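Local coordinates for protein carbohydrate kinase, pfkB family (Enterococcus faecalis, PDB 3KTN) that probably phosphorylates a sugar acid such as 2-keto-3-deoxygluconate, as a magnesium-binding member of the pfkB (ribokinase-like) family of carbohydrate kinases, at residues A125-V130 and A154-A159; I138-T143 and Q185-I190. One frame throughout, in Å; residues are numbered along the deposited sequence.

Interaction 1 of 2, residues A125-V130 and A154-A159; sequences AFLAEV and AQKAHA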
loop_
_atom_site.group_PDB
_atom_site.type_symbol
_atom_site.label_atom_id
_atom_site.label_comp_id
_atom_site.label_asym_id
_atom_site.label_seq_id
_atom_site.Cartn_x
_atom_site.Cartn_y
_atom_site.Cartn_z
ATOM N N ALA A 125 -3.823 45.356 -1.841
ATOM C CA ALA A 125 -2.433 44.924 -1.926
ATOM C C ALA A 125 -2.210 43.794 -2.926
ATOM O O ALA A 125 -1.190 43.765 -3.621
ATOM C CB ALA A 125 -1.942 44.498 -0.551
ATOM N N PHE A 126 -3.162 42.865 -3.002
ATOM C CA PHE A 126 -3.031 41.734 -3.915
ATOM C C PHE A 126 -3.147 42.173 -5.363
ATOM O O PHE A 126 -2.286 41.856 -6.188
ATOM C CB PHE A 126 -4.099 40.673 -3.631
ATOM C CG PHE A 126 -4.190 40.271 -2.188
ATOM C CD1 PHE A 126 -3.079 40.351 -1.351
ATOM C CD2 PHE A 126 -5.387 39.794 -1.666
ATOM C CE1 PHE A 126 -3.159 39.959 -0.016
ATOM C CE2 PHE A 126 -5.478 39.397 -0.332
ATOM C CZ PHE A 126 -4.361 39.482 0.495
ATOM N N LEU A 127 -4.219 42.899 -5.666
ATOM C CA LEU A 127 -4.464 43.379 -7.020
ATOM C C LEU A 127 -3.269 44.141 -7.581
ATOM O O LEU A 127 -2.999 44.090 -8.781
ATOM C CB LEU A 127 -5.717 44.256 -7.041
ATOM C CG LEU A 127 -7.029 43.496 -6.825
ATOM C CD1 LEU A 127 -8.168 44.475 -6.579
ATOM C CD2 LEU A 127 -7.316 42.629 -8.042
ATOM N N ALA A 128 -2.542 44.830 -6.707
ATOM C CA ALA A 128 -1.376 45.604 -7.122
ATOM C C ALA A 128 -0.243 44.733 -7.659
ATOM O O ALA A 128 0.668 45.231 -8.319
ATOM C CB ALA A 128 -0.869 46.445 -5.953
ATOM N N GLU A 129 -0.297 43.433 -7.390
ATOM C CA GLU A 129 0.757 42.539 -7.852
ATOM C C GLU A 129 0.335 41.498 -8.884
ATOM O O GLU A 129 1.123 40.622 -9.237
ATOM C CB GLU A 129 1.400 41.844 -6.653
ATOM C CG GLU A 129 2.215 42.781 -5.778
ATOM C CD GLU A 129 2.753 42.096 -4.539
ATOM O OE1 GLU A 129 3.434 41.055 -4.677
ATOM O OE2 GLU A 129 2.495 42.600 -3.425
ATOM N N VAL A 130 -0.895 41.595 -9.374
ATOM C CA VAL A 130 -1.384 40.646 -10.370
ATOM C C VAL A 130 -1.965 41.369 -11.576
ATOM O O VAL A 130 -2.396 42.516 -11.468
ATOM C CB VAL A 130 -2.477 39.722 -9.783
ATOM C CG1 VAL A 130 -1.914 38.930 -8.615
ATOM C CG2 VAL A 130 -3.680 40.543 -9.345
ATOM N N ALA A 154 -14.218 41.594 -7.415
ATOM C CA ALA A 154 -14.466 41.821 -8.834
ATOM C C ALA A 154 -14.541 43.323 -9.109
ATOM O O ALA A 154 -13.900 43.824 -10.033
ATOM C CB ALA A 154 -15.766 41.139 -9.256
ATOM N N GLN A 155 -15.323 44.033 -8.302
ATOM C CA GLN A 155 -15.470 45.483 -8.446
ATOM C C GLN A 155 -14.102 46.141 -8.355
ATOM O O GLN A 155 -13.746 46.975 -9.186
ATOM C CB GLN A 155 -16.371 46.039 -7.342
ATOM C CG GLN A 155 -17.838 45.704 -7.507
ATOM C CD GLN A 155 -18.610 45.851 -6.212
ATOM O OE1 GLN A 155 -18.320 46.732 -5.401
ATOM N NE2 GLN A 155 -19.608 44.995 -6.015
ATOM N N LYS A 156 -13.337 45.756 -7.339
ATOM C CA LYS A 156 -12.002 46.305 -7.139
ATOM C C LYS A 156 -11.099 45.989 -8.328
ATOM O O LYS A 156 -10.446 46.881 -8.873
ATOM C CB LYS A 156 -11.398 45.743 -5.850
ATOM C CG LYS A 156 -11.046 46.802 -4.824
ATOM C CD LYS A 156 -11.535 46.421 -3.433
ATOM C CE LYS A 156 -11.167 47.490 -2.415
ATOM N NZ LYS A 156 -11.747 47.226 -1.069
ATOM N N ALA A 157 -11.064 44.721 -8.731
ATOM C CA ALA A 157 -10.237 44.298 -9.861
ATOM C C ALA A 157 -10.553 45.158 -11.077
ATOM O O ALA A 157 -9.657 45.551 -11.826
ATOM C CB ALA A 157 -10.495 42.828 -10.181
ATOM N N HIS A 158 -11.836 45.438 -11.269
ATOM C CA HIS A 158 -12.276 46.259 -12.387
ATOM C C HIS A 158 -11.681 47.664 -12.277
ATOM O O HIS A 158 -11.155 48.200 -13.250
ATOM C CB HIS A 158 -13.800 46.344 -12.414
ATOM C CG HIS A 158 -14.332 47.160 -13.548
ATOM N ND1 HIS A 158 -14.056 46.865 -14.868
ATOM C CD2 HIS A 158 -15.099 48.275 -13.565
ATOM C CE1 HIS A 158 -14.632 47.763 -15.646
ATOM N NE2 HIS A 158 -15.271 48.631 -14.881
ATOM N N ALA A 159 -11.764 48.245 -11.082
ATOM C CA ALA A 159 -11.229 49.579 -10.834
ATOM C C ALA A 159 -9.748 49.639 -11.187
ATOM O O ALA A 159 -9.301 50.569 -11.861
ATOM C CB ALA A 159 -11.433 49.961 -9.374
#

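Interaction 2 of 2, residues I138-T143 and Q185-I190; sequences ISLSLT and QQYERI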
loop_
_atom_site.group_PDB
_atom_site.type_symbol
_atom_site.label_atom_id
_atom_site.label_comp_id
_atom_site.label_asym_id
_atom_site.label_seq_id
_atom_site.Cartn_x
_atom_site.Cartn_y
_atom_site.Cartn_z
ATOM N N ILE A 138 -17.781 29.139 -7.173
ATOM C CA ILE A 138 -18.194 28.597 -5.880
ATOM C C ILE A 138 -18.312 29.709 -4.829
ATOM O O ILE A 138 -19.174 29.654 -3.954
ATOM C CB ILE A 138 -17.207 27.487 -5.383
ATOM C CG1 ILE A 138 -17.690 26.912 -4.047
ATOM C CG2 ILE A 138 -15.803 28.041 -5.231
ATOM C CD1 ILE A 138 -19.036 26.207 -4.129
ATOM N N SER A 139 -17.451 30.716 -4.929
ATOM C CA SER A 139 -17.467 31.847 -4.001
ATOM C C SER A 139 -18.847 32.495 -3.916
ATOM O O SER A 139 -19.276 32.921 -2.843
ATOM C CB SER A 139 -16.473 32.917 -4.443
ATOM O OG SER A 139 -15.207 32.355 -4.705
ATOM N N LEU A 140 -19.535 32.574 -5.051
ATOM C CA LEU A 140 -20.858 33.196 -5.089
ATOM C C LEU A 140 -21.978 32.413 -4.419
ATOM O O LEU A 140 -22.987 33.000 -4.022
ATOM C CB LEU A 140 -21.268 33.492 -6.534
ATOM C CG LEU A 140 -20.513 34.606 -7.251
ATOM C CD1 LEU A 140 -21.108 34.803 -8.636
ATOM C CD2 LEU A 140 -20.617 35.894 -6.450
ATOM N N SER A 141 -21.809 31.101 -4.283
ATOM C CA SER A 141 -22.854 30.275 -3.688
ATOM C C SER A 141 -22.528 29.645 -2.338
ATOM O O SER A 141 -23.438 29.237 -1.615
ATOM C CB SER A 141 -23.244 29.164 -4.664
ATOM O OG SER A 141 -22.165 28.260 -4.860
ATOM N N LEU A 142 -21.247 29.558 -1.988
ATOM C CA LEU A 142 -20.875 28.928 -0.723
ATOM C C LEU A 142 -21.560 29.592 0.474
ATOM O O LEU A 142 -22.398 28.975 1.131
ATOM C CB LEU A 142 -19.352 28.925 -0.553
ATOM C CG LEU A 142 -18.835 27.994 0.551
ATOM C CD1 LEU A 142 -19.401 26.591 0.349
ATOM C CD2 LEU A 142 -17.313 27.969 0.541
ATOM N N THR A 143 -21.203 30.839 0.767
ATOM C CA THR A 143 -21.836 31.562 1.870
ATOM C C THR A 143 -21.986 33.027 1.493
ATOM O O THR A 143 -21.363 33.506 0.541
ATOM C CB THR A 143 -21.005 31.505 3.181
ATOM O OG1 THR A 143 -19.774 32.217 2.997
ATOM C CG2 THR A 143 -20.722 30.063 3.587
ATOM N N GLN A 185 -29.417 35.752 -9.540
ATOM C CA GLN A 185 -29.214 37.106 -9.040
ATOM C C GLN A 185 -27.757 37.405 -8.716
ATOM O O GLN A 185 -27.243 38.470 -9.059
ATOM C CB GLN A 185 -30.059 37.325 -7.783
ATOM C CG GLN A 185 -31.548 37.172 -8.002
ATOM C CD GLN A 185 -32.324 37.166 -6.702
ATOM O OE1 GLN A 185 -32.208 38.086 -5.893
ATOM N NE2 GLN A 185 -33.124 36.125 -6.495
ATOM N N GLN A 186 -27.092 36.466 -8.050
ATOM C CA GLN A 186 -25.699 36.662 -7.671
ATOM C C GLN A 186 -24.782 36.705 -8.883
ATOM O O GLN A 186 -23.845 37.493 -8.928
ATOM C CB GLN A 186 -25.266 35.563 -6.703
ATOM C CG GLN A 186 -26.313 35.284 -5.635
ATOM C CD GLN A 186 -26.839 36.553 -4.976
ATOM O OE1 GLN A 186 -27.965 36.583 -4.482
ATOM N NE2 GLN A 186 -26.021 37.598 -4.955
ATOM N N TYR A 187 -25.056 35.866 -9.874
ATOM C CA TYR A 187 -24.244 35.853 -11.083
ATOM C C TYR A 187 -24.450 37.154 -11.862
ATOM O O TYR A 187 -23.497 37.731 -12.399
ATOM C CB TYR A 187 -24.615 34.644 -11.952
ATOM C CG TYR A 187 -23.955 33.343 -11.524
ATOM C CD1 TYR A 187 -23.941 32.943 -10.186
ATOM C CD2 TYR A 187 -23.352 32.507 -12.461
ATOM C CE1 TYR A 187 -23.339 31.743 -9.795
ATOM C CE2 TYR A 187 -22.747 31.304 -12.080
ATOM C CZ TYR A 187 -22.746 30.930 -10.747
ATOM O OH TYR A 187 -22.153 29.743 -10.374
ATOM N N GLU A 188 -25.695 37.623 -11.915
ATOM C CA GLU A 188 -25.997 38.857 -12.633
ATOM C C GLU A 188 -25.245 40.025 -12.010
ATOM O O GLU A 188 -24.892 40.981 -12.693
ATOM C CB GLU A 188 -27.508 39.116 -12.633
ATOM C CG GLU A 188 -28.283 37.992 -13.306
ATOM C CD GLU A 188 -29.775 38.253 -13.414
ATOM O OE1 GLU A 188 -30.368 38.778 -12.446
ATOM O OE2 GLU A 188 -30.357 37.909 -14.468
ATOM N N ARG A 189 -24.966 39.926 -10.714
ATOM C CA ARG A 189 -24.247 40.981 -10.013
ATOM C C ARG A 189 -22.757 41.024 -10.337
ATOM O O ARG A 189 -22.166 42.103 -10.403
ATOM C CB ARG A 189 -24.435 40.831 -8.502
ATOM C CG ARG A 189 -25.879 40.956 -8.052
ATOM C CD ARG A 189 -26.028 40.668 -6.570
ATOM N NE ARG A 189 -25.277 41.610 -5.746
ATOM C CZ ARG A 189 -25.260 41.575 -4.417
ATOM N NH1 ARG A 189 -25.954 40.644 -3.769
ATOM N NH2 ARG A 189 -24.555 42.466 -3.734
ATOM N N ILE A 190 -22.143 39.860 -10.552
ATOM C CA ILE A 190 -20.708 39.832 -10.843
ATOM C C ILE A 190 -20.376 39.887 -12.329
ATOM O O ILE A 190 -19.346 40.438 -12.716
ATOM C CB ILE A 190 -20.023 38.574 -10.237
ATOM C CG1 ILE A 190 -18.501 38.757 -10.244
ATOM C CG2 ILE A 190 -20.392 37.334 -11.048
ATOM C CD1 ILE A 190 -17.730 37.641 -9.543
#

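Interaction 1 of 2, residues A125-V130 and A154-A159
L127 lays its two methyl groups against the backbone and the first side-chain carbons of K156 and A157, on the last turns of helix 144-159. The fold is the ribokinase-like alpha/beta sandwich of pfkB kinases, and the contact sits beside its large sheet: the short helix 123-127 leads into strand 132-135, and helix 144-159 lies in the connection from that strand to its parallel neighbour 163-167. A type I beta turn runs from L127 to V130, in which the V130 N to L127 O bond is weak at 3.3 Å. L127 opens this turn, with its side chain directed at the second helix. The branch is set by CG standing anti to the carbonyl carbon (chi1 -70°), which carries both methyls across to the neighbouring helix.

The two methyls divide the work. CD1 approaches the K156 side, while L127 CD2 rests on the A157 methyl, CB, at 3.8 Å. Contact with K156 is confined to the base of its chain, which crosses the leucine at about a right angle. Beyond CG the chain bends at chi2 (134°) and carries its ammonium group away from the leucine, toward a long, weak ion pair with E124. A lysine thereby lends aliphatic carbon to an apolar contact while its charge stays apart.

Neighbouring groups continue the apolar surface: Y160 also touches L127, and A157 packs on V133 of strand 132-135. At the closest point the leucine meets backbone and side chain alike, with L127 CD1 3.6 Å from A157 N and 3.5 Å from K156 CB.

Interaction 2 of 2, residues I138-T143 and Q185-I190
L140 pushes a single methyl, CD1, against Y187 and I190 of helix 177-190, and this is the tight part of the contact. The methyl touches both residues: it lies 3.6 Å from I190 CG2, and L140 CD1 is 3.7 Å from Y187 CD1, approaching the tyrosine ring obliquely. It also comes to 3.8 Å from the carbonyl oxygen Q186 O. CG of L140 is turned anti to the carbonyl carbon (chi1 -70°), and the nearly extended chi2 carries CD1 on toward the other helix. On the far side, I190 has CG1 anti to its backbone N (chi1 -165°), which leaves the branch methyl CG2 to meet the leucine.

The short helix 138-142 and the longer helix 177-190 belong to the ribokinase-like alpha/beta fold. Weakly bonded helix 138-142 follows strand 132-135, and its axis runs 137° to that of helix 185-190, with a closest approach of 10.1 Å. F166 of strand 163-167 touches both L140 and I190 and meets Y187 edge to face, so the leucine enters a continuous aromatic and aliphatic core. The hydroxyl of Y187 is bonded to the backbone N of N169, which holds the ring by its polar end as well as by its packing.

Packing is looser toward Q186, whose CB begins in the direction of helix 138-142 but whose side chain then turns away. R189, an exposed residue on the same helix, stops short of the leucine and touches L151 instead. Across the two segments the attraction is therefore one of shape and apolar burial: no polar bond joins them, and the Y187 hydroxyl has its partner in N169.

Helix 144-159 supplies one segment of interaction 1 directly and follows helix 138-142 of interaction 2 in the chain. The centres of the two contacts lie 18 Å apart, yet they meet through A154 and I190, where A154 CB is 3.8 Å from I190 CG1. Along the chain their segments alternate. The centre of interaction 2 lies nearer the chain centre, at about 15 Å against about 20 Å for interaction 1. Neither reaches the magnesium site at D274 and I276, and both join helices within the fold.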